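Local coordinates for DUF1881 domain-containing protein (Neurospora crassa, PDB 5Z6D) that is an abundant perithecial protein whose betagamma-crystallin domain has a calcium-binding site rendered inoperative by the interface with its Ig-like domain, its wider role being unestablished, at residues Tyr148-Asp151 against Val156-Ala159; Arg65-Thr68 against Asp73-Asp76. The protein carries 1 engineered substitution. All coordinates share one frame; numbering follows the deposited sequence.

Interaction 1: residues Tyr148-Asp151 against Val156-Ala159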
ATOM      1  N   TYR A 148      -8.418  -2.424 -13.499  1.00 15.99           N
ATOM      2  CA  TYR A 148      -8.322  -2.696 -14.935  1.00 17.85           C
ATOM      3  C   TYR A 148      -7.263  -3.760 -15.144  1.00 17.60           C
ATOM      4  O   TYR A 148      -6.131  -3.605 -14.693  1.00 18.67           O
ATOM      5  CB  TYR A 148      -7.957  -1.433 -15.738  1.00 19.64           C
ATOM      6  CG  TYR A 148      -8.819  -0.216 -15.446  1.00 17.30           C
ATOM      7  CD1 TYR A 148      -9.854   0.149 -16.306  1.00 19.01           C
ATOM      8  CD2 TYR A 148      -8.593   0.571 -14.312  1.00 19.47           C
ATOM      9  CE1 TYR A 148     -10.648   1.260 -16.035  1.00 22.67           C
ATOM     10  CE2 TYR A 148      -9.384   1.673 -14.037  1.00 24.15           C
ATOM     11  CZ  TYR A 148     -10.404   2.013 -14.897  1.00 26.24           C
ATOM     12  OH  TYR A 148     -11.186   3.115 -14.618  1.00 32.76           O
ATOM     13  N   VAL A 149      -7.634  -4.834 -15.827  1.00 16.04           N
ATOM     14  CA  VAL A 149      -6.728  -5.943 -16.083  1.00 19.32           C
ATOM     15  C   VAL A 149      -6.418  -5.994 -17.561  1.00 20.59           C
ATOM     16  O   VAL A 149      -7.335  -6.203 -18.391  1.00 19.83           O
ATOM     17  CB  VAL A 149      -7.317  -7.291 -15.678  1.00 21.23           C
ATOM     18  CG1 VAL A 149      -6.263  -8.393 -15.875  1.00 22.26           C
ATOM     19  CG2 VAL A 149      -7.812  -7.251 -14.234  1.00 25.62           C
ATOM     20  N   ARG A 150      -5.135  -5.828 -17.884  1.00 16.67           N
ATOM     21  CA  ARG A 150      -4.725  -5.722 -19.279  1.00 17.65           C
ATOM     22  C   ARG A 150      -3.634  -6.718 -19.628  1.00 24.60           C
ATOM     23  O   ARG A 150      -2.773  -7.005 -18.803  1.00 19.62           O
ATOM     24  CB  ARG A 150      -4.230  -4.307 -19.569  1.00 17.22           C
ATOM     25  CG  ARG A 150      -4.158  -3.972 -21.027  1.00 20.17           C
ATOM     26  CD  ARG A 150      -3.482  -2.628 -21.211  1.00 27.63           C
ATOM     27  NE  ARG A 150      -3.499  -2.198 -22.610  1.00 30.70           N
ATOM     28  CZ  ARG A 150      -2.849  -1.133 -23.068  1.00 34.62           C
ATOM     29  NH1 ARG A 150      -2.118  -0.400 -22.239  1.00 33.61           N
ATOM     30  NH2 ARG A 150      -2.922  -0.810 -24.354  1.00 33.40           N
ATOM     31  N   ASP A 151      -3.670  -7.251 -20.843  1.00 21.31           N
ATOM     32  CA  ASP A 151      -2.525  -7.989 -21.372  1.00 25.74           C
ATOM     33  C   ASP A 151      -1.594  -6.954 -21.988  1.00 29.08           C
ATOM     34  O   ASP A 151      -1.932  -6.326 -22.983  1.00 26.97           O
ATOM     35  CB  ASP A 151      -2.955  -9.041 -22.398  1.00 29.64           C
ATOM     36  CG  ASP A 151      -1.775  -9.878 -22.929  1.00 30.14           C
ATOM     37  OD1 ASP A 151      -0.696  -9.318 -23.218  1.00 34.99           O
ATOM     38  OD2 ASP A 151      -1.934 -11.108 -23.070  1.00 38.59           O
ATOM     39  N   VAL A 156      -4.641  -5.735 -25.095  1.00 30.00           N
ATOM     40  CA  VAL A 156      -6.052  -6.060 -24.907  1.00 32.09           C
ATOM     41  C   VAL A 156      -6.466  -6.127 -23.441  1.00 32.87           C
ATOM     42  O   VAL A 156      -5.798  -6.768 -22.626  1.00 26.75           O
ATOM     43  CB  VAL A 156      -6.394  -7.408 -25.569  1.00 40.50           C
ATOM     44  CG1 VAL A 156      -7.889  -7.688 -25.472  1.00 44.88           C
ATOM     45  CG2 VAL A 156      -5.940  -7.418 -27.023  1.00 45.56           C
ATOM     46  N   TYR A 157      -7.578  -5.480 -23.111  1.00 27.21           N
ATOM     47  CA  TYR A 157      -8.102  -5.546 -21.753  1.00 22.72           C
ATOM     48  C   TYR A 157      -8.830  -6.857 -21.501  1.00 29.31           C
ATOM     49  O   TYR A 157      -9.718  -7.254 -22.254  1.00 35.78           O
ATOM     50  CB  TYR A 157      -9.017  -4.355 -21.460  1.00 17.40           C
ATOM     51  CG  TYR A 157      -8.221  -3.126 -21.120  1.00 21.83           C
ATOM     52  CD1 TYR A 157      -7.717  -2.948 -19.839  1.00 22.22           C
ATOM     53  CD2 TYR A 157      -7.919  -2.171 -22.091  1.00 23.03           C
ATOM     54  CE1 TYR A 157      -6.964  -1.846 -19.518  1.00 22.06           C
ATOM     55  CE2 TYR A 157      -7.168  -1.058 -21.777  1.00 31.74           C
ATOM     56  CZ  TYR A 157      -6.684  -0.905 -20.489  1.00 26.95           C
ATOM     57  OH  TYR A 157      -5.928   0.194 -20.153  1.00 31.13           O
ATOM     58  N   ILE A 158      -8.425  -7.532 -20.434  1.00 25.50           N
ATOM     59  CA  ILE A 158      -9.057  -8.773 -20.042  1.00 23.26           C
ATOM     60  C   ILE A 158     -10.322  -8.430 -19.305  1.00 28.80           C
ATOM     61  O   ILE A 158     -11.377  -9.027 -19.535  1.00 29.35           O
ATOM     62  CB  ILE A 158      -8.173  -9.613 -19.123  1.00 23.10           C
ATOM     63  CG1 ILE A 158      -6.902 -10.055 -19.834  1.00 31.48           C
ATOM     64  CG2 ILE A 158      -8.941 -10.828 -18.587  1.00 30.28           C
ATOM     65  CD1 ILE A 158      -6.098 -11.014 -19.004  1.00 42.26           C
ATOM     66  N   ALA A 159     -10.217  -7.461 -18.407  1.00 28.26           N
ATOM     67  CA  ALA A 159     -11.398  -7.131 -17.613  1.00 24.73           C
ATOM     68  C   ALA A 159     -11.316  -5.748 -17.034  1.00 24.42           C
ATOM     69  O   ALA A 159     -10.241  -5.245 -16.771  1.00 23.99           O
ATOM     70  CB  ALA A 159     -11.583  -8.139 -16.496  1.00 23.96           C
TER
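The ring of Tyr-157 carries the side chain of Arg-150 on one face: Arg-150 CG stands 3.8 Å from the ring centroid and 11° off the normal, a CH-pi contact almost over the centre. From there the arginine runs extended across the ring, with CD 3.7 Å from Tyr-157 CZ, so its guanidinium ends up past the ring, the two planes nearly parallel. With CG anti to the backbone N (chi1 -163°), the arginine's methylenes are laid over the ring, and NE goes on to a hydrogen bond with the carbonyl of Gly-155 in the connecting turn. Tyr-148 CB lies 3.9 Å from Tyr-157 CE1, an apolar contact oblique to the ring. Cutting Arg-150 back to an alanine would probably strip this ring face of its aliphatic cover and leave the Gly-155 carbonyl without its NE donor.

Beneath the side chains, strands 143-151 and 157-168 form an antiparallel beta hairpin interrupted by a classic beta bulge, Ile-158 and Ala-159 both lying opposite Val-149. The bulge makes Val-149 O a double acceptor: Ile-158 N reaches it at 2.7 Å with a bent N-H angle of 141°, whereas Ala-159 N comes in straighter, in the carbonyl plane on a lone pair. Val-149 N donates a hydrogen bond to Ala-159 O at 2.8 Å, and Asp-151 N closes the turn end on Val-156 O at 2.8 Å. Val-149 and Ala-159 share one face of the sheet; beside them Val-149 CG1 meets Ile-158 CB at 4.0 Å, and both Val-149 and Ile-158 rest on Leu-200 of strand 195-200. The carboxylate of Asp-151 leads away from 156-159, OD1 accepting from Ser-154 N within the turn and OD2 from Gln-107 NE2.

Interaction 2: residues Arg65-Thr68 against Asp73-Asp76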
ATOM      1  N   ARG A  65       6.555   1.120   2.756  1.00 15.60           N
ATOM      2  CA  ARG A  65       7.013   0.546   4.011  1.00 16.77           C
ATOM      3  C   ARG A  65       6.075   0.978   5.117  1.00 15.75           C
ATOM      4  O   ARG A  65       5.463   2.041   5.020  1.00 16.58           O
ATOM      5  CB  ARG A  65       8.430   0.997   4.334  1.00 19.22           C
ATOM      6  CG  ARG A  65       9.470   0.507   3.357  1.00 21.44           C
ATOM      7  CD  ARG A  65       9.749  -0.976   3.502  1.00 23.81           C
ATOM      8  NE  ARG A  65      10.769  -1.400   2.544  1.00 26.18           N
ATOM      9  CZ  ARG A  65      12.074  -1.440   2.801  1.00 28.33           C
ATOM     10  NH1 ARG A  65      12.543  -1.094   3.999  1.00 28.87           N
ATOM     11  NH2 ARG A  65      12.918  -1.838   1.857  1.00 33.07           N
ATOM     12  N   GLU A  66       5.948   0.145   6.144  1.00 18.83           N
ATOM     13  CA  GLU A  66       5.247   0.523   7.366  1.00 20.76           C
ATOM     14  C   GLU A  66       6.240   0.571   8.507  1.00 17.64           C
ATOM     15  O   GLU A  66       6.989  -0.385   8.705  1.00 21.05           O
ATOM     16  CB  GLU A  66       4.132  -0.465   7.724  1.00 27.01           C
ATOM     17  CG  GLU A  66       2.894  -0.430   6.852  1.00 34.89           C
ATOM     18  CD  GLU A  66       1.897  -1.515   7.251  1.00 43.42           C
ATOM     19  OE1 GLU A  66       2.312  -2.684   7.384  1.00 54.99           O
ATOM     20  OE2 GLU A  66       0.707  -1.202   7.450  1.00 47.43           O
ATOM     21  N   TRP A  67       6.253   1.667   9.256  1.00 16.71           N
ATOM     22  CA  TRP A  67       7.075   1.729  10.464  1.00 19.02           C
ATOM     23  C   TRP A  67       6.143   1.744  11.659  1.00 17.83           C
ATOM     24  O   TRP A  67       5.460   2.744  11.899  1.00 19.36           O
ATOM     25  CB  TRP A  67       7.994   2.952  10.443  1.00 23.32           C
ATOM     26  CG  TRP A  67       8.886   2.939   9.235  1.00 20.36           C
ATOM     27  CD1 TRP A  67       9.629   1.891   8.794  1.00 21.43           C
ATOM     28  CD2 TRP A  67       9.121   4.015   8.319  1.00 18.47           C
ATOM     29  NE1 TRP A  67      10.303   2.230   7.650  1.00 23.12           N
ATOM     30  CE2 TRP A  67      10.011   3.530   7.333  1.00 19.80           C
ATOM     31  CE3 TRP A  67       8.648   5.330   8.215  1.00 19.27           C
ATOM     32  CZ2 TRP A  67      10.442   4.314   6.260  1.00 21.25           C
ATOM     33  CZ3 TRP A  67       9.076   6.110   7.139  1.00 19.11           C
ATOM     34  CH2 TRP A  67       9.969   5.597   6.186  1.00 20.17           C
ATOM     35  N   THR A  68       6.079   0.613  12.364  1.00 20.49           N
ATOM     36  CA  THR A  68       5.133   0.428  13.457  1.00 23.88           C
ATOM     37  C   THR A  68       5.822   0.634  14.797  1.00 24.94           C
ATOM     38  O   THR A  68       5.173   0.824  15.822  1.00 25.77           O
ATOM     39  CB  THR A  68       4.476  -0.975  13.419  1.00 26.08           C
ATOM     40  OG1 THR A  68       5.472  -1.998  13.597  1.00 29.13           O
ATOM     41  CG2 THR A  68       3.766  -1.198  12.104  1.00 34.33           C
ATOM     42  N   ASP A  73      17.391   3.174  11.767  1.00 24.78           N
ATOM     43  CA  ASP A  73      17.969   3.393  10.443  1.00 24.51           C
ATOM     44  C   ASP A  73      16.940   3.208   9.331  1.00 26.24           C
ATOM     45  O   ASP A  73      16.552   2.081   9.029  1.00 26.36           O
ATOM     46  CB  ASP A  73      19.149   2.427  10.236  1.00 25.09           C
ATOM     47  CG  ASP A  73      20.026   2.796   9.042  1.00 31.36           C
ATOM     48  OD1 ASP A  73      19.607   3.650   8.224  1.00 36.53           O
ATOM     49  OD2 ASP A  73      21.137   2.235   8.921  1.00 30.84           O
ATOM     50  N   ILE A  74      16.506   4.312   8.718  1.00 21.68           N
ATOM     51  CA  ILE A  74      15.635   4.226   7.538  1.00 20.25           C
ATOM     52  C   ILE A  74      16.290   4.812   6.287  1.00 28.09           C
ATOM     53  O   ILE A  74      15.602   5.298   5.386  1.00 27.66           O
ATOM     54  CB  ILE A  74      14.280   4.933   7.772  1.00 22.63           C
ATOM     55  CG1 ILE A  74      14.471   6.411   8.141  1.00 22.92           C
ATOM     56  CG2 ILE A  74      13.494   4.209   8.851  1.00 24.09           C
ATOM     57  CD1 ILE A  74      13.166   7.198   8.168  1.00 23.15           C
ATOM     58  N   SER A  75      17.614   4.745   6.223  1.00 28.95           N
ATOM     59  CA  SER A  75      18.365   5.309   5.106  1.00 34.21           C
ATOM     60  C   SER A  75      18.261   4.499   3.808  1.00 35.54           C
ATOM     61  O   SER A  75      18.656   4.981   2.746  1.00 34.99           O
ATOM     62  CB  SER A  75      19.831   5.438   5.495  1.00 35.79           C
ATOM     63  OG  SER A  75      20.384   4.156   5.752  1.00 36.04           O
ATOM     64  N   ASP A  76      17.751   3.274   3.894  1.00 28.79           N
ATOM     65  CA  ASP A  76      17.712   2.369   2.747  1.00 32.90           C
ATOM     66  C   ASP A  76      16.315   1.792   2.563  1.00 35.43           C
ATOM     67  O   ASP A  76      16.055   0.648   2.929  1.00 31.07           O
ATOM     68  CB  ASP A  76      18.729   1.236   2.939  1.00 36.31           C
ATOM     69  CG  ASP A  76      18.996   0.457   1.661  1.00 49.24           C
ATOM     70  OD1 ASP A  76      18.210   0.580   0.698  1.00 53.10           O
ATOM     71  OD2 ASP A  76      19.998  -0.290   1.623  1.00 53.19           O
TER
HETATM   72  O   HOH W   1      15.496  -1.638   5.118  1.00 35.28           O
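Ile-74 CG2 sits over one face of the Trp-67 indole, 3.8 Å above its plane and offset toward the rim. The methyl lies 3.9 Å from Trp-67 CE2 and makes a CH-pi contact with the five-membered ring, 26° off its normal, while Ile-74 CD1 comes near CH2 of the six-membered ring at 4.1 Å. The two side chains cross at about a right angle. With Ile-74 CG1 placed between its backbone N and carbonyl carbon (chi1 58°), both branches can reach the indole. Polar contact between the segments is indirect: a water lies in plane at the edge of the Arg-65 guanidinium, accepting from NH1 at 3.2 Å and donating to Asp-76 O at 3.2 Å.

Behind this first shell, Asp-73 shapes the loop. Its OD1 accepts from Ser-75 N at 3.0 Å, an Asx turn, and also from Ser-75 OG on its syn lone pair at 2.6 Å. Asp-73 OD2 is held by a salt bridge to Lys-16, and Ile-74 O accepts from Asn-38 ND2.

The contact joins the loop between strands 64-67 and 82-87 of the betagamma-crystallin domain to strand 64-67, an outermost strand of its four-stranded antiparallel sheet. Trp-67 packs on Val-52 and Ala-54 of the adjoining strand 50-55, and Phe-12 of strand 9-13 touches both Trp-67 and Ile-74.

How the interactions relate
Interaction 2 precedes interaction 1 in the chain: it belongs to the betagamma-crystallin domain, interaction 1 to what is probably the Ig-like domain. They share no strand or sheet: interaction 2 joins edge strand 64-67 to a loop, whereas interaction 1 lies in hairpin 143-151/157-168 of a five-stranded antiparallel sheet. Their centres are 34 Å apart and their nearest atoms about 22 Å, and they flank the middle of the molecule from opposite sides. Each therefore belongs to the local build of its own domain. The side chain of Arg-65 is about 10 Å from that of calcium-site residue Gln-56, and Asp-76 about 9 Å from Gly-79, with no calcium bound in this model; interaction 1 lies far from that site.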